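Local coordinates for protein monosaccharide-transporting ATPase (Actinobacillus succinogenes, PDB 5DTE) that binds the sugar D-allose between two lobes as a periplasmic solute-binding protein, probably delivering it to an ABC transporter, at residues A[128-140]-A[286-300]. Numbering follows the deposited sequence.
Sequences GLKFNYVGVDNFN and QINKQEIPSVYYVDP
With CG trans to the backbone N in Tyr133 (chi1 171°) and CG set beside its own N in Tyr297 (chi1 -75°), the two rings leave neighbouring strands and cross at about a right angle. Tyr133 CE2 lies 3.6 Å from Tyr297 CE1, which meets the Tyr133 ring at its edge. Val295 suits its place because one methyl of its short, branched side chain touches both rings: CG1 sits at that same edge, 3.8 Å from Tyr133 CD2, and over the centre of one Tyr297 face. The opposite face of Tyr297 receives the backbone of Asp137. Gly135 N lies over one face of Tyr133; lacking a side chain, Gly135 leaves room for the Tyr133 hydroxyl, hydrogen-bonded to Asp116 O.

The short, weakly bonded strand 295-297 runs parallel to strand 132-135 at the edge of the six-stranded parallel sheet in one lobe of this periplasmic binding protein fold. Tyr133 N donates to Ser294 O at 2.8 Å and 173°, Gly135 N to Tyr296 O at 2.8 Å, and Val298 N to Gly135 O at 2.9 Å. Apolar Val134 and the Tyr296 ring suit the face covered by helix 272-287, packing alongside each other against Ile278. The Asn132 amide rests on Ile292 CD1, 3.6 Å from Asn132 CG. A water accepts from Asp137 N and donates to Val298 O, while the side chain of Val136, packed on Val298, lies about 6 Å from the bound allose.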
loop_
_atom_site.group_PDB
_atom_site.type_symbol
_atom_site.label_atom_id
_atom_site.label_comp_id
_atom_site.label_asym_id
_atom_site.label_seq_id
_atom_site.Cartn_x
_atom_site.Cartn_y
_atom_site.Cartn_z
ATOM N N GLY A 128 -20.520 -13.651 10.596
ATOM C CA GLY A 128 -19.937 -14.618 11.519
ATOM C C GLY A 128 -18.494 -15.004 11.209
ATOM O O GLY A 128 -17.983 -16.004 11.725
ATOM N N LEU A 129 -17.835 -14.197 10.376
ATOM C CA LEU A 129 -16.484 -14.484 9.922
ATOM C C LEU A 129 -15.391 -13.992 10.866
ATOM O O LEU A 129 -15.346 -12.814 11.223
ATOM C CB LEU A 129 -16.265 -13.868 8.547
ATOM C CG LEU A 129 -14.875 -14.107 7.966
ATOM C CD1 LEU A 129 -14.722 -15.573 7.573
ATOM C CD2 LEU A 129 -14.633 -13.184 6.776
ATOM N N LYS A 130 -14.510 -14.905 11.267
ATOM C CA LYS A 130 -13.275 -14.538 11.946
ATOM C C LYS A 130 -12.143 -14.573 10.926
ATOM O O LYS A 130 -11.922 -15.600 10.273
ATOM C CB LYS A 130 -12.971 -15.479 13.106
ATOM C CG LYS A 130 -14.129 -15.730 14.066
ATOM C CD LYS A 130 -14.895 -14.472 14.450
ATOM C CE LYS A 130 -16.086 -14.830 15.335
ATOM N NZ LYS A 130 -17.042 -13.707 15.553
ATOM N N PHE A 131 -11.443 -13.453 10.771
ATOM C CA PHE A 131 -10.366 -13.380 9.793
ATOM C C PHE A 131 -9.171 -12.634 10.352
ATOM O O PHE A 131 -9.299 -11.849 11.285
ATOM C CB PHE A 131 -10.854 -12.709 8.518
ATOM C CG PHE A 131 -10.940 -11.212 8.615
ATOM C CD1 PHE A 131 -9.984 -10.406 8.010
ATOM C CD2 PHE A 131 -11.972 -10.608 9.305
ATOM C CE1 PHE A 131 -10.059 -9.016 8.095
ATOM C CE2 PHE A 131 -12.052 -9.226 9.388
ATOM C CZ PHE A 131 -11.092 -8.428 8.782
ATOM N N ASN A 132 -8.002 -12.872 9.771
ATOM C CA ASN A 132 -6.766 -12.342 10.329
ATOM C C ASN A 132 -6.019 -11.477 9.322
ATOM O O ASN A 132 -5.714 -11.942 8.227
ATOM C CB ASN A 132 -5.886 -13.500 10.798
ATOM C CG ASN A 132 -6.639 -14.489 11.677
ATOM O OD1 ASN A 132 -6.729 -14.316 12.895
ATOM N ND2 ASN A 132 -7.194 -15.531 11.056
ATOM N N TYR A 133 -5.729 -10.225 9.687
ATOM C CA TYR A 133 -5.058 -9.272 8.783
ATOM C C TYR A 133 -3.604 -9.039 9.167
ATOM O O TYR A 133 -3.214 -9.211 10.326
ATOM C CB TYR A 133 -5.823 -7.933 8.756
ATOM C CG TYR A 133 -5.176 -6.721 8.040
ATOM C CD1 TYR A 133 -5.192 -6.595 6.646
ATOM C CD2 TYR A 133 -4.619 -5.668 8.777
ATOM C CE1 TYR A 133 -4.635 -5.474 6.011
ATOM C CE2 TYR A 133 -4.066 -4.557 8.158
ATOM C CZ TYR A 133 -4.072 -4.452 6.776
ATOM O OH TYR A 133 -3.504 -3.319 6.181
ATOM N N VAL A 134 -2.806 -8.670 8.167
ATOM C CA VAL A 134 -1.442 -8.187 8.365
ATOM C C VAL A 134 -1.192 -7.009 7.423
ATOM O O VAL A 134 -1.339 -7.170 6.208
ATOM C CB VAL A 134 -0.392 -9.283 8.088
ATOM C CG1 VAL A 134 1.027 -8.691 8.087
ATOM C CG2 VAL A 134 -0.513 -10.396 9.090
ATOM N N GLY A 135 -0.826 -5.841 7.970
ATOM C CA GLY A 135 -0.494 -4.685 7.140
ATOM C C GLY A 135 0.206 -3.526 7.824
ATOM O O GLY A 135 1.218 -3.708 8.504
ATOM N N VAL A 136 -0.321 -2.327 7.595
ATOM C CA VAL A 136 0.059 -1.111 8.324
ATOM C C VAL A 136 -1.169 -0.212 8.550
ATOM O O VAL A 136 -2.208 -0.377 7.905
ATOM C CB VAL A 136 1.157 -0.261 7.601
ATOM C CG1 VAL A 136 2.529 -0.875 7.781
ATOM C CG2 VAL A 136 0.833 -0.026 6.126
ATOM N N ASP A 137 -1.052 0.717 9.494
ATOM C CA ASP A 137 -2.035 1.782 9.630
ATOM C C ASP A 137 -1.780 2.773 8.505
ATOM O O ASP A 137 -0.824 3.540 8.560
ATOM C CB ASP A 137 -1.922 2.457 11.002
ATOM C CG ASP A 137 -3.236 3.042 11.480
ATOM O OD1 ASP A 137 -3.963 3.620 10.654
ATOM O OD2 ASP A 137 -3.549 2.914 12.683
ATOM N N ASN A 138 -2.603 2.731 7.462
ATOM C CA ASN A 138 -2.376 3.610 6.319
ATOM C C ASN A 138 -2.830 5.022 6.650
ATOM O O ASN A 138 -2.335 5.991 6.080
ATOM C CB ASN A 138 -3.075 3.083 5.064
ATOM C CG ASN A 138 -2.466 1.779 4.550
ATOM O OD1 ASN A 138 -1.252 1.664 4.386
ATOM N ND2 ASN A 138 -3.309 0.794 4.304
ATOM N N PHE A 139 -3.749 5.141 7.602
ATOM C CA PHE A 139 -4.193 6.458 8.066
ATOM C C PHE A 139 -3.040 7.176 8.717
ATOM O O PHE A 139 -2.707 8.314 8.353
ATOM C CB PHE A 139 -5.350 6.336 9.054
ATOM C CG PHE A 139 -5.820 7.650 9.618
ATOM C CD1 PHE A 139 -6.820 8.375 8.981
ATOM C CD2 PHE A 139 -5.291 8.136 10.814
ATOM C CE1 PHE A 139 -7.273 9.572 9.517
ATOM C CE2 PHE A 139 -5.739 9.329 11.365
ATOM C CZ PHE A 139 -6.725 10.056 10.715
ATOM N N ASN A 140 -2.451 6.485 9.689
ATOM C CA ASN A 140 -1.270 6.952 10.387
ATOM C C ASN A 140 -0.081 7.215 9.440
ATOM O O ASN A 140 0.610 8.246 9.556
ATOM C CB ASN A 140 -0.889 5.934 11.450
ATOM C CG ASN A 140 -0.224 6.566 12.635
ATOM O OD1 ASN A 140 0.922 6.238 12.964
ATOM N ND2 ASN A 140 -0.933 7.497 13.289
ATOM N N GLN A 286 -1.108 -20.921 12.318
ATOM C CA GLN A 286 -2.457 -21.428 12.143
ATOM C C GLN A 286 -2.514 -22.836 11.523
ATOM O O GLN A 286 -3.515 -23.530 11.668
ATOM C CB GLN A 286 -3.267 -20.454 11.298
ATOM C CG GLN A 286 -4.029 -19.426 12.122
ATOM C CD GLN A 286 -5.280 -18.936 11.434
ATOM O OE1 GLN A 286 -5.325 -18.778 10.205
ATOM N NE2 GLN A 286 -6.319 -18.706 12.222
ATOM N N ILE A 287 -1.460 -23.267 10.835
ATOM C CA ILE A 287 -1.388 -24.668 10.417
ATOM C C ILE A 287 -1.078 -25.534 11.635
ATOM O O ILE A 287 -1.482 -26.695 11.718
ATOM C CB ILE A 287 -0.323 -24.916 9.322
ATOM C CG1 ILE A 287 -0.739 -24.266 8.003
ATOM C CG2 ILE A 287 -0.086 -26.420 9.109
ATOM C CD1 ILE A 287 0.262 -24.492 6.899
ATOM N N ASN A 288 -0.373 -24.961 12.597
ATOM C CA ASN A 288 -0.042 -25.714 13.789
ATOM C C ASN A 288 -0.950 -25.342 14.941
ATOM O O ASN A 288 -0.583 -25.489 16.103
ATOM C CB ASN A 288 1.418 -25.505 14.163
ATOM C CG ASN A 288 2.350 -25.911 13.053
ATOM O OD1 ASN A 288 2.559 -27.103 12.803
ATOM N ND2 ASN A 288 2.926 -24.923 12.380
ATOM N N LYS A 289 -2.140 -24.858 14.595
ATOM C CA LYS A 289 -3.202 -24.599 15.562
ATOM C C LYS A 289 -2.728 -23.778 16.772
ATOM O O LYS A 289 -3.051 -24.091 17.914
ATOM C CB LYS A 289 -3.815 -25.932 16.017
ATOM C CG LYS A 289 -4.309 -26.843 14.868
ATOM C CD LYS A 289 -5.381 -26.159 14.038
ATOM C CE LYS A 289 -6.099 -27.130 13.114
ATOM N NZ LYS A 289 -5.181 -27.827 12.159
ATOM N N GLN A 290 -1.937 -22.740 16.509
ATOM C CA GLN A 290 -1.587 -21.745 17.524
ATOM C C GLN A 290 -2.274 -20.409 17.236
ATOM O O GLN A 290 -2.559 -20.076 16.080
ATOM C CB GLN A 290 -0.075 -21.510 17.599
ATOM C CG GLN A 290 0.819 -22.737 17.537
ATOM C CD GLN A 290 2.282 -22.350 17.307
ATOM O OE1 GLN A 290 2.784 -22.376 16.175
ATOM N NE2 GLN A 290 2.969 -21.980 18.387
ATOM N N GLU A 291 -2.504 -19.626 18.282
ATOM C CA GLU A 291 -3.222 -18.377 18.114
ATOM C C GLU A 291 -2.349 -17.279 17.514
ATOM O O GLU A 291 -1.163 -17.155 17.826
ATOM C CB GLU A 291 -3.799 -17.915 19.447
ATOM C CG GLU A 291 -2.767 -17.623 20.515
ATOM C CD GLU A 291 -3.414 -17.256 21.839
ATOM O OE1 GLU A 291 -4.627 -16.945 21.845
ATOM O OE2 GLU A 291 -2.712 -17.265 22.873
ATOM N N ILE A 292 -2.956 -16.504 16.621
ATOM C CA ILE A 292 -2.352 -15.300 16.077
ATOM C C ILE A 292 -3.271 -14.117 16.409
ATOM O O ILE A 292 -4.471 -14.316 16.613
ATOM C CB ILE A 292 -2.149 -15.386 14.530
ATOM C CG1 ILE A 292 -3.466 -15.736 13.833
ATOM C CG2 ILE A 292 -1.036 -16.360 14.149
ATOM C CD1 ILE A 292 -3.375 -15.754 12.347
ATOM N N PRO A 293 -2.717 -12.885 16.465
ATOM C CA PRO A 293 -3.559 -11.688 16.582
ATOM C C PRO A 293 -4.522 -11.544 15.386
ATOM O O PRO A 293 -4.203 -12.047 14.302
ATOM C CB PRO A 293 -2.536 -10.545 16.607
ATOM C CG PRO A 293 -1.310 -11.118 15.920
ATOM C CD PRO A 293 -1.285 -12.537 16.379
ATOM N N SER A 294 -5.676 -10.896 15.570
ATOM C CA SER A 294 -6.583 -10.665 14.443
ATOM C C SER A 294 -6.049 -9.585 13.516
ATOM O O SER A 294 -6.371 -9.568 12.323
ATOM C CB SER A 294 -7.980 -10.285 14.917
ATOM O OG SER A 294 -8.762 -11.444 15.089
ATOM N N VAL A 295 -5.244 -8.683 14.079
ATOM C CA VAL A 295 -4.589 -7.613 13.324
ATOM C C VAL A 295 -3.112 -7.500 13.690
ATOM O O VAL A 295 -2.748 -7.609 14.846
ATOM C CB VAL A 295 -5.247 -6.251 13.574
ATOM C CG1 VAL A 295 -4.708 -5.201 12.589
ATOM C CG2 VAL A 295 -6.746 -6.365 13.464
ATOM N N TYR A 296 -2.258 -7.286 12.700
ATOM C CA TYR A 296 -0.846 -7.033 12.965
ATOM C C TYR A 296 -0.411 -5.922 12.012
ATOM O O TYR A 296 -0.453 -6.064 10.778
ATOM C CB TYR A 296 -0.004 -8.319 12.815
ATOM C CG TYR A 296 1.504 -8.153 12.893
ATOM C CD1 TYR A 296 2.220 -8.553 14.026
ATOM C CD2 TYR A 296 2.219 -7.608 11.821
ATOM C CE1 TYR A 296 3.611 -8.397 14.092
ATOM C CE2 TYR A 296 3.591 -7.445 11.875
ATOM C CZ TYR A 296 4.283 -7.842 13.003
ATOM O OH TYR A 296 5.650 -7.673 13.010
ATOM N N TYR A 297 -0.035 -4.804 12.622
ATOM C CA TYR A 297 0.471 -3.615 11.952
ATOM C C TYR A 297 1.987 -3.531 12.110
ATOM O O TYR A 297 2.474 -3.289 13.215
ATOM C CB TYR A 297 -0.150 -2.346 12.541
ATOM C CG TYR A 297 -1.580 -2.027 12.164
ATOM C CD1 TYR A 297 -2.038 -2.204 10.868
ATOM C CD2 TYR A 297 -2.470 -1.525 13.113
ATOM C CE1 TYR A 297 -3.349 -1.898 10.521
ATOM C CE2 TYR A 297 -3.783 -1.226 12.780
ATOM C CZ TYR A 297 -4.216 -1.416 11.480
ATOM O OH TYR A 297 -5.510 -1.108 11.128
ATOM N N VAL A 298 2.719 -3.730 11.014
ATOM C CA VAL A 298 4.149 -3.446 10.967
ATOM C C VAL A 298 4.324 -1.955 11.249
ATOM O O VAL A 298 3.408 -1.164 10.971
ATOM C CB VAL A 298 4.760 -3.856 9.594
ATOM C CG1 VAL A 298 5.843 -2.909 9.152
ATOM C CG2 VAL A 298 5.311 -5.250 9.667
ATOM N N ASP A 299 5.457 -1.569 11.837
ATOM C CA ASP A 299 5.704 -0.152 12.109
ATOM C C ASP A 299 6.516 0.527 11.007
ATOM O O ASP A 299 7.709 0.284 10.863
ATOM C CB ASP A 299 6.383 0.011 13.471
ATOM C CG ASP A 299 5.453 -0.359 14.618
ATOM O OD1 ASP A 299 4.255 -0.007 14.535
ATOM O OD2 ASP A 299 5.909 -1.007 15.587
ATOM N N PRO A 300 5.854 1.403 10.234
ATOM C CA PRO A 300 6.428 2.043 9.045
ATOM C C PRO A 300 7.587 2.965 9.386
ATOM O O PRO A 300 7.683 3.412 10.523
ATOM C CB PRO A 300 5.252 2.842 8.483
ATOM C CG PRO A 300 4.421 3.145 9.685
ATOM C CD PRO A 300 4.515 1.929 10.542
HETATM O O HOH W 1 1.087 1.144 11.283
#